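Local coordinates for methionine-binding lipoprotein MetQ (Bacillus subtilis subsp. subtilis, PDB 4GOT), which binds methionine, captured here as selenomethionine, and probably hands it to the membrane permease of the MetNPQ ABC importer, at residues L78-L86 with I220-H228; V179-K190 with K238-P246. All blocks are in the same frame, centred on the assembly; numbering follows the deposited sequence.

Interaction 1 (L78-L86 with I220-H228)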
loop_
_atom_site.group_PDB
_atom_site.type_symbol
_atom_site.label_atom_id
_atom_site.label_comp_id
_atom_site.label_asym_id
_atom_site.label_seq_id
_atom_site.Cartn_x
_atom_site.Cartn_y
_atom_site.Cartn_z
ATOM N N LEU A 78 18.124 1.077 -2.989
ATOM C CA LEU A 78 17.104 0.127 -3.385
ATOM C C LEU A 78 16.584 0.489 -4.769
ATOM O O LEU A 78 16.740 1.629 -5.214
ATOM C CB LEU A 78 15.976 0.118 -2.356
ATOM C CG LEU A 78 16.452 -0.183 -0.927
ATOM C CD1 LEU A 78 15.275 -0.207 0.034
ATOM C CD2 LEU A 78 17.209 -1.493 -0.935
ATOM N N VAL A 79 15.981 -0.487 -5.438
ATOM C CA VAL A 79 15.405 -0.293 -6.779
ATOM C C VAL A 79 14.069 -1.038 -6.880
ATOM O O VAL A 79 13.861 -2.091 -6.223
ATOM C CB VAL A 79 16.373 -0.769 -7.912
ATOM C CG1 VAL A 79 17.584 0.160 -8.045
ATOM C CG2 VAL A 79 16.821 -2.213 -7.690
ATOM N N ASN A 80 13.168 -0.486 -7.693
ATOM C CA ASN A 80 11.916 -1.136 -8.088
ATOM C C ASN A 80 12.251 -2.251 -9.094
ATOM O O ASN A 80 12.768 -1.967 -10.167
ATOM C CB ASN A 80 11.060 -0.067 -8.753
ATOM C CG ASN A 80 9.796 -0.593 -9.355
ATOM O OD1 ASN A 80 9.340 -1.693 -9.046
ATOM N ND2 ASN A 80 9.185 0.220 -10.205
ATOM N N ALA A 81 11.952 -3.499 -8.767
ATOM C CA ALA A 81 12.114 -4.600 -9.691
ATOM C C ALA A 81 10.874 -4.746 -10.599
ATOM O O ALA A 81 10.959 -5.453 -11.592
ATOM C CB ALA A 81 12.361 -5.911 -8.955
ATOM N N GLY A 82 9.742 -4.116 -10.253
ATOM C CA GLY A 82 8.510 -4.174 -11.069
ATOM C C GLY A 82 7.210 -4.164 -10.246
ATOM O O GLY A 82 7.126 -4.749 -9.152
ATOM N N ALA A 83 6.192 -3.509 -10.803
ATOM C CA ALA A 83 4.836 -3.463 -10.211
ATOM C C ALA A 83 4.080 -4.824 -10.369
ATOM O O ALA A 83 4.309 -5.565 -11.325
ATOM C CB ALA A 83 4.053 -2.289 -10.839
ATOM N N VAL A 84 3.201 -5.138 -9.425
ATOM C CA VAL A 84 2.443 -6.406 -9.361
ATOM C C VAL A 84 0.913 -6.194 -9.295
ATOM O O VAL A 84 0.164 -6.864 -10.031
ATOM C CB VAL A 84 2.854 -7.280 -8.159
ATOM C CG1 VAL A 84 2.159 -8.640 -8.209
ATOM C CG2 VAL A 84 4.362 -7.443 -8.105
ATOM N N HIS A 85 0.492 -5.286 -8.402
ATOM C CA HIS A 85 -0.903 -5.085 -8.011
ATOM C C HIS A 85 -1.133 -3.674 -7.418
ATOM O O HIS A 85 -0.241 -3.036 -6.851
ATOM C CB HIS A 85 -1.384 -6.190 -7.032
ATOM C CG HIS A 85 -1.060 -5.944 -5.589
ATOM N ND1 HIS A 85 -0.109 -6.675 -4.897
ATOM C CD2 HIS A 85 -1.608 -5.102 -4.681
ATOM C CE1 HIS A 85 -0.053 -6.257 -3.651
ATOM N NE2 HIS A 85 -0.956 -5.309 -3.490
ATOM N N LEU A 86 -2.378 -3.245 -7.530
ATOM C CA LEU A 86 -2.904 -2.009 -6.959
ATOM C C LEU A 86 -3.938 -2.321 -5.822
ATOM O O LEU A 86 -4.761 -3.274 -5.909
ATOM C CB LEU A 86 -3.564 -1.182 -8.116
ATOM C CG LEU A 86 -4.136 0.221 -7.780
ATOM C CD1 LEU A 86 -3.072 1.139 -7.174
ATOM C CD2 LEU A 86 -4.829 0.885 -8.986
ATOM N N ILE A 220 15.202 -12.916 -9.440
ATOM C CA ILE A 220 14.226 -11.826 -9.407
ATOM C C ILE A 220 13.368 -11.816 -10.690
ATOM O O ILE A 220 12.166 -11.602 -10.599
ATOM C CB ILE A 220 14.907 -10.450 -9.187
ATOM C CG1 ILE A 220 15.614 -10.435 -7.811
ATOM C CG2 ILE A 220 13.911 -9.299 -9.294
ATOM C CD1 ILE A 220 14.783 -10.867 -6.615
ATOM N N LYS A 221 13.987 -12.095 -11.831
ATOM C CA LYS A 221 13.275 -12.281 -13.094
ATOM C C LYS A 221 12.291 -13.445 -13.033
ATOM O O LYS A 221 11.191 -13.331 -13.524
ATOM C CB LYS A 221 14.283 -12.434 -14.232
ATOM C CG LYS A 221 14.958 -11.101 -14.567
ATOM C CD LYS A 221 13.920 -9.965 -14.641
ATOM C CE LYS A 221 14.418 -8.641 -15.229
ATOM N NZ LYS A 221 15.017 -8.731 -16.590
ATOM N N ALA A 222 12.693 -14.540 -12.378
ATOM C CA ALA A 222 11.829 -15.695 -12.156
ATOM C C ALA A 222 10.619 -15.341 -11.278
ATOM O O ALA A 222 9.497 -15.769 -11.566
ATOM C CB ALA A 222 12.632 -16.849 -11.524
ATOM N N LEU A 223 10.851 -14.576 -10.209
ATOM C CA LEU A 223 9.784 -14.085 -9.321
ATOM C C LEU A 223 8.806 -13.157 -10.090
ATOM O O LEU A 223 7.598 -13.390 -10.047
ATOM C CB LEU A 223 10.390 -13.404 -8.085
ATOM C CG LEU A 223 9.395 -12.808 -7.073
ATOM C CD1 LEU A 223 8.580 -13.877 -6.349
ATOM C CD2 LEU A 223 10.124 -11.868 -6.124
HETATM N N MSE A 224 9.328 -12.166 -10.824
HETATM C CA MSE A 224 8.492 -11.251 -11.600
HETATM C C MSE A 224 7.650 -12.004 -12.601
HETATM O O MSE A 224 6.492 -11.695 -12.775
HETATM C CB MSE A 224 9.340 -10.198 -12.331
HETATM C CG MSE A 224 10.097 -9.257 -11.407
HETATM SE SE MSE A 224 9.028 -8.640 -9.892
HETATM C CE MSE A 224 7.677 -7.619 -10.847
ATOM N N GLU A 225 8.259 -13.000 -13.251
ATOM C CA GLU A 225 7.583 -13.890 -14.189
ATOM C C GLU A 225 6.375 -14.596 -13.573
ATOM O O GLU A 225 5.296 -14.602 -14.134
ATOM C CB GLU A 225 8.554 -14.935 -14.738
ATOM C CG GLU A 225 9.285 -14.508 -15.994
ATOM C CD GLU A 225 10.144 -15.620 -16.621
ATOM O OE1 GLU A 225 10.132 -16.780 -16.128
ATOM O OE2 GLU A 225 10.843 -15.334 -17.618
ATOM N N VAL A 226 6.563 -15.255 -12.442
ATOM C CA VAL A 226 5.440 -15.909 -11.770
ATOM C C VAL A 226 4.349 -14.903 -11.328
ATOM O O VAL A 226 3.143 -15.172 -11.520
ATOM C CB VAL A 226 5.896 -16.775 -10.575
ATOM C CG1 VAL A 226 4.682 -17.280 -9.816
ATOM C CG2 VAL A 226 6.743 -17.948 -11.069
ATOM N N LEU A 227 4.762 -13.752 -10.792
ATOM C CA LEU A 227 3.797 -12.749 -10.261
ATOM C C LEU A 227 2.976 -12.056 -11.379
ATOM O O LEU A 227 1.932 -11.388 -11.119
ATOM C CB LEU A 227 4.479 -11.708 -9.387
ATOM C CG LEU A 227 5.115 -12.175 -8.095
ATOM C CD1 LEU A 227 5.909 -11.032 -7.438
ATOM C CD2 LEU A 227 4.086 -12.774 -7.149
ATOM N N HIS A 228 3.408 -12.255 -12.605
ATOM C CA HIS A 228 2.609 -11.777 -13.782
ATOM C C HIS A 228 1.963 -12.910 -14.532
ATOM O O HIS A 228 1.354 -12.676 -15.560
ATOM C CB HIS A 228 3.453 -10.868 -14.676
ATOM C CG HIS A 228 3.697 -9.569 -14.017
ATOM N ND1 HIS A 228 2.782 -8.541 -14.086
ATOM C CD2 HIS A 228 4.646 -9.177 -13.125
ATOM C CE1 HIS A 228 3.181 -7.555 -13.289
ATOM N NE2 HIS A 228 4.305 -7.922 -12.686
HETATM O O HOH W 1 0.153 -9.291 -11.537
#
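Ala81 and Ile220 meet methyl to methyl, CB of Ala81 lying 3.7 Å from CG2 of Ile220, where helix 218-227 settles on strand 78-86. This is helix-on-sheet packing in one lobe of a periplasmic-binding-protein fold, with helix and strand running in roughly the same direction. Met224, modelled as selenomethionine, illustrates how one flexible side chain can follow a strand. Its CB is directed toward the strand; CG then comes 3.9 Å from Ala81 O, and SE passes Ala81 CB at 4.4 Å. Bends at chi2 (-43°) and chi3 (-65°) curl the chain onto the backbone, and the terminal CE ends 3.4 Å from Gly82 O; a second conformer was also modelled, and this course holds for the one described. At the backbone angles of Gly82 a CB would press on the preceding carbonyl O, which favours glycine, and its N-H is bonded to Asn80 OD1 in an Asx turn. Farther along, Val84 presents both branches: CG2 touches Leu227 CD1 at 4.0 Å, while CG1 faces CB and the carbonyl O of the same leucine. Polar contacts gather at the helix end. The ring edge of His228 brings NE2 to within 2.7 Å of Ala83 O, but the N-H points well off the line to the acceptor (126°), and the bond is weak. Since ND1 of the same ring is hydrogen-bonded to Lys233 NZ, the imidazole is held at two of its corners. An alanine here would take away the imidazole, probably leaving Ala83 O without its weak side-chain donor and Lys233 NZ without this mate. At the same junction, a water donates both its hydrogens, one to Leu227 O at 2.8 Å and one to Val84 O at 2.9 Å.

Interaction 2 (V179-K190 with K238-P246); sequences VNYAIQNKLNPK and KKYDGAVLP
Ala243 sets its CB against the ring of Pro189, nearest to CG at 3.8 Å, with the ring's CB and CD only slightly farther off. The other apolar contacts come from helix 179-184. With CG1 anti to the backbone N (chi1 174°), Val179 turns this branch to Ala243 CB, 4.1 Å away, and to Val244 CG2, the two valine side chains meeting at a slant, while its CG2 lies by Ala243 O. From the next turn of the helix, Ile183 extends CD1 to 3.9 Å from Tyr240 CD1, its chain at about a right angle to the tyrosine side chain, and the same methyl approaches Val244 CG2 at 4.2 Å. In the two-lobed binding-protein fold this packing links elements attached to different sheets: helix 179-184 follows strand 174-177 of the five-stranded sheet, whereas strand 245-246 edges the six-stranded one. A Schellman motif with Lys186 at positive phi ends helix 179-184, and the chain goes on to Pro189 and Lys190. The surface these two meet is a type I' turn from Tyr240 to Ala243, closed by Ala243 N to Tyr240 O, with Asp241 and Gly242 at positive phi. Lys190 lays its aliphatic stem along that turn, CG being 3.5 Å from Asp241 O. Among the polar groups, the hydroxyl of Tyr240 is hydrogen-bonded to Glu19. Asn180, the ligand-pocket residue on helix 179-184, uses OD1 for a bond with Tyr43 OH and a weak one with the amino group of the bound selenomethionine.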
loop_
_atom_site.group_PDB
_atom_site.type_symbol
_atom_site.label_atom_id
_atom_site.label_comp_id
_atom_site.label_asym_id
_atom_site.label_seq_id
_atom_site.Cartn_x
_atom_site.Cartn_y
_atom_site.Cartn_z
ATOM N N VAL A 179 -5.649 -1.036 2.125
ATOM C CA VAL A 179 -6.297 -2.341 1.886
ATOM C C VAL A 179 -5.593 -3.512 2.636
ATOM O O VAL A 179 -6.259 -4.367 3.199
ATOM C CB VAL A 179 -6.410 -2.677 0.378
ATOM C CG1 VAL A 179 -6.960 -4.108 0.198
ATOM C CG2 VAL A 179 -7.232 -1.629 -0.395
ATOM N N ASN A 180 -4.269 -3.575 2.640
ATOM C CA ASN A 180 -3.582 -4.693 3.340
ATOM C C ASN A 180 -3.940 -4.835 4.836
ATOM O O ASN A 180 -4.216 -5.937 5.337
ATOM C CB ASN A 180 -2.055 -4.646 3.168
ATOM C CG ASN A 180 -1.367 -3.568 3.995
ATOM O OD1 ASN A 180 -1.380 -2.369 3.622
ATOM N ND2 ASN A 180 -0.663 -3.991 5.067
ATOM N N TYR A 181 -3.989 -3.699 5.533
ATOM C CA TYR A 181 -4.367 -3.680 6.946
ATOM C C TYR A 181 -5.854 -3.774 7.143
ATOM O O TYR A 181 -6.289 -4.399 8.114
ATOM C CB TYR A 181 -3.781 -2.456 7.617
ATOM C CG TYR A 181 -2.309 -2.572 7.804
ATOM C CD1 TYR A 181 -1.757 -3.729 8.386
ATOM C CD2 TYR A 181 -1.441 -1.517 7.451
ATOM C CE1 TYR A 181 -0.389 -3.847 8.571
ATOM C CE2 TYR A 181 -0.077 -1.626 7.660
ATOM C CZ TYR A 181 0.444 -2.783 8.219
ATOM O OH TYR A 181 1.807 -2.918 8.422
ATOM N N ALA A 182 -6.653 -3.270 6.170
ATOM C CA ALA A 182 -8.098 -3.503 6.217
ATOM C C ALA A 182 -8.416 -4.977 6.147
ATOM O O ALA A 182 -9.185 -5.477 6.942
ATOM C CB ALA A 182 -8.803 -2.758 5.076
ATOM N N ILE A 183 -7.860 -5.686 5.157
ATOM C CA ILE A 183 -8.074 -7.143 5.011
ATOM C C ILE A 183 -7.472 -7.934 6.197
ATOM O O ILE A 183 -8.093 -8.886 6.639
ATOM C CB ILE A 183 -7.556 -7.718 3.662
ATOM C CG1 ILE A 183 -8.319 -7.089 2.478
ATOM C CG2 ILE A 183 -7.801 -9.233 3.553
ATOM C CD1 ILE A 183 -7.706 -7.463 1.160
ATOM N N GLN A 184 -6.310 -7.501 6.703
ATOM C CA GLN A 184 -5.682 -8.126 7.869
ATOM C C GLN A 184 -6.583 -8.107 9.135
ATOM O O GLN A 184 -6.597 -9.073 9.879
ATOM C CB GLN A 184 -4.285 -7.495 8.161
ATOM C CG GLN A 184 -3.465 -8.325 9.185
ATOM C CD GLN A 184 -2.011 -7.885 9.322
ATOM O OE1 GLN A 184 -1.450 -7.216 8.441
ATOM N NE2 GLN A 184 -1.357 -8.323 10.415
ATOM N N ASN A 185 -7.323 -7.007 9.329
ATOM C CA ASN A 185 -8.418 -6.848 10.295
ATOM C C ASN A 185 -9.774 -7.492 9.885
ATOM O O ASN A 185 -10.765 -7.236 10.513
ATOM C CB ASN A 185 -8.671 -5.333 10.483
ATOM C CG ASN A 185 -9.432 -4.997 11.763
ATOM O OD1 ASN A 185 -9.021 -5.360 12.873
ATOM N ND2 ASN A 185 -10.533 -4.264 11.618
ATOM N N LYS A 186 -9.822 -8.271 8.815
ATOM C CA LYS A 186 -11.053 -8.962 8.396
ATOM C C LYS A 186 -12.162 -8.029 7.873
ATOM O O LYS A 186 -13.348 -8.386 7.892
ATOM C CB LYS A 186 -11.606 -9.836 9.532
ATOM C CG LYS A 186 -10.575 -10.741 10.196
ATOM C CD LYS A 186 -9.867 -11.647 9.202
ATOM C CE LYS A 186 -9.299 -12.916 9.864
ATOM N NZ LYS A 186 -8.214 -12.669 10.864
ATOM N N LEU A 187 -11.776 -6.844 7.427
ATOM C CA LEU A 187 -12.705 -5.972 6.715
ATOM C C LEU A 187 -12.718 -6.343 5.226
ATOM O O LEU A 187 -11.753 -6.817 4.678
ATOM C CB LEU A 187 -12.316 -4.492 6.899
ATOM C CG LEU A 187 -12.447 -3.918 8.319
ATOM C CD1 LEU A 187 -11.786 -2.530 8.406
ATOM C CD2 LEU A 187 -13.924 -3.898 8.728
ATOM N N ASN A 188 -13.826 -6.095 4.573
ATOM C CA ASN A 188 -13.917 -6.293 3.143
ATOM C C ASN A 188 -14.032 -4.893 2.501
ATOM O O ASN A 188 -15.089 -4.270 2.560
ATOM C CB ASN A 188 -15.142 -7.183 2.866
ATOM C CG ASN A 188 -15.352 -7.471 1.390
ATOM O OD1 ASN A 188 -16.323 -8.135 1.023
ATOM N ND2 ASN A 188 -14.457 -6.984 0.542
ATOM N N PRO A 189 -12.942 -4.374 1.927
ATOM C CA PRO A 189 -12.968 -2.975 1.510
ATOM C C PRO A 189 -14.132 -2.568 0.554
ATOM O O PRO A 189 -14.760 -1.531 0.763
ATOM C CB PRO A 189 -11.606 -2.790 0.853
ATOM C CG PRO A 189 -10.726 -3.763 1.571
ATOM C CD PRO A 189 -11.594 -4.946 1.825
ATOM N N LYS A 190 -14.477 -3.391 -0.421
ATOM C CA LYS A 190 -15.541 -3.015 -1.361
ATOM C C LYS A 190 -16.971 -3.021 -0.772
ATOM O O LYS A 190 -17.869 -2.396 -1.339
ATOM C CB LYS A 190 -15.501 -3.918 -2.612
ATOM C CG LYS A 190 -14.231 -3.813 -3.443
ATOM C CD LYS A 190 -14.007 -2.419 -4.035
ATOM C CE LYS A 190 -14.887 -2.148 -5.253
ATOM N NZ LYS A 190 -14.967 -0.685 -5.538
ATOM N N LYS A 238 -9.849 -13.211 -8.062
ATOM C CA LYS A 238 -10.927 -13.972 -7.410
ATOM C C LYS A 238 -10.955 -13.844 -5.879
ATOM O O LYS A 238 -12.034 -13.674 -5.285
ATOM C CB LYS A 238 -10.828 -15.455 -7.776
ATOM C CG LYS A 238 -12.043 -16.241 -7.335
ATOM C CD LYS A 238 -12.160 -17.541 -8.105
ATOM C CE LYS A 238 -13.420 -18.315 -7.726
ATOM N NZ LYS A 238 -14.668 -17.811 -8.375
ATOM N N LYS A 239 -9.774 -13.951 -5.264
ATOM C CA LYS A 239 -9.658 -14.050 -3.807
ATOM C C LYS A 239 -10.016 -12.766 -3.036
ATOM O O LYS A 239 -10.592 -12.853 -1.947
ATOM C CB LYS A 239 -8.266 -14.526 -3.374
ATOM C CG LYS A 239 -8.070 -14.456 -1.860
ATOM C CD LYS A 239 -7.266 -15.593 -1.250
ATOM C CE LYS A 239 -7.402 -15.559 0.278
ATOM N NZ LYS A 239 -6.367 -16.346 0.984
ATOM N N TYR A 240 -9.694 -11.597 -3.592
ATOM C CA TYR A 240 -9.836 -10.336 -2.866
ATOM C C TYR A 240 -11.034 -9.488 -3.265
ATOM O O TYR A 240 -11.167 -8.379 -2.758
ATOM C CB TYR A 240 -8.537 -9.525 -2.939
ATOM C CG TYR A 240 -7.418 -10.331 -2.374
ATOM C CD1 TYR A 240 -7.391 -10.675 -1.011
ATOM C CD2 TYR A 240 -6.437 -10.836 -3.191
ATOM C CE1 TYR A 240 -6.357 -11.449 -0.480
ATOM C CE2 TYR A 240 -5.406 -11.617 -2.684
ATOM C CZ TYR A 240 -5.360 -11.926 -1.333
ATOM O OH TYR A 240 -4.308 -12.714 -0.910
ATOM N N ASP A 241 -11.906 -10.025 -4.120
ATOM C CA ASP A 241 -13.207 -9.412 -4.460
ATOM C C ASP A 241 -13.084 -7.969 -4.934
ATOM O O ASP A 241 -13.859 -7.097 -4.528
ATOM C CB ASP A 241 -14.175 -9.467 -3.252
ATOM C CG ASP A 241 -14.579 -10.892 -2.867
ATOM O OD1 ASP A 241 -14.384 -11.849 -3.660
ATOM O OD2 ASP A 241 -15.096 -11.044 -1.749
ATOM N N GLY A 242 -12.100 -7.707 -5.776
ATOM C CA GLY A 242 -11.948 -6.371 -6.361
ATOM C C GLY A 242 -11.246 -5.370 -5.459
ATOM O O GLY A 242 -10.973 -4.259 -5.898
ATOM N N ALA A 243 -10.936 -5.751 -4.213
ATOM C CA ALA A 243 -10.164 -4.863 -3.297
ATOM C C ALA A 243 -8.694 -4.739 -3.747
ATOM O O ALA A 243 -7.980 -3.768 -3.413
ATOM C CB ALA A 243 -10.261 -5.381 -1.854
ATOM N N VAL A 244 -8.226 -5.769 -4.456
ATOM C CA VAL A 244 -6.849 -5.852 -4.941
ATOM C C VAL A 244 -6.946 -6.192 -6.411
ATOM O O VAL A 244 -7.604 -7.159 -6.754
ATOM C CB VAL A 244 -6.052 -6.979 -4.225
ATOM C CG1 VAL A 244 -4.585 -7.026 -4.654
ATOM C CG2 VAL A 244 -6.152 -6.816 -2.729
ATOM N N LEU A 245 -6.213 -5.462 -7.233
ATOM C CA LEU A 245 -6.257 -5.567 -8.665
ATOM C C LEU A 245 -4.840 -5.826 -9.225
ATOM O O LEU A 245 -3.912 -5.063 -8.911
ATOM C CB LEU A 245 -6.785 -4.227 -9.210
ATOM C CG LEU A 245 -8.092 -3.751 -8.546
ATOM C CD1 LEU A 245 -8.384 -2.316 -8.987
ATOM C CD2 LEU A 245 -9.251 -4.722 -8.891
ATOM N N PRO A 246 -4.668 -6.878 -10.061
ATOM C CA PRO A 246 -3.353 -7.076 -10.725
ATOM C C PRO A 246 -3.061 -5.915 -11.687
ATOM O O PRO A 246 -4.000 -5.307 -12.139
ATOM C CB PRO A 246 -3.516 -8.408 -11.470
ATOM C CG PRO A 246 -4.986 -8.710 -11.497
ATOM C CD PRO A 246 -5.693 -7.829 -10.524
#

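Interactions 1 and 2 lie with their centres about 20 Å apart, yet they share the six-stranded sheet, in which strands 78-86 and 245-246 are antiparallel neighbours. They also touch directly: Leu86 N probably donates a hydrogen bond to Leu245 O at 2.8 Å, and His85 packs on Val244. Along the chain the segments alternate, 78-86, 179-190, 220-228, 238-246, and helices 218-227 and 230-239 follow one another. The C-terminal part of the chain thus first packs a helix on the sheet, later passes helix 179-184, which carries a ligand-pocket residue, in the loop 240-244, and then joins the sheet as its edge strand 245-246.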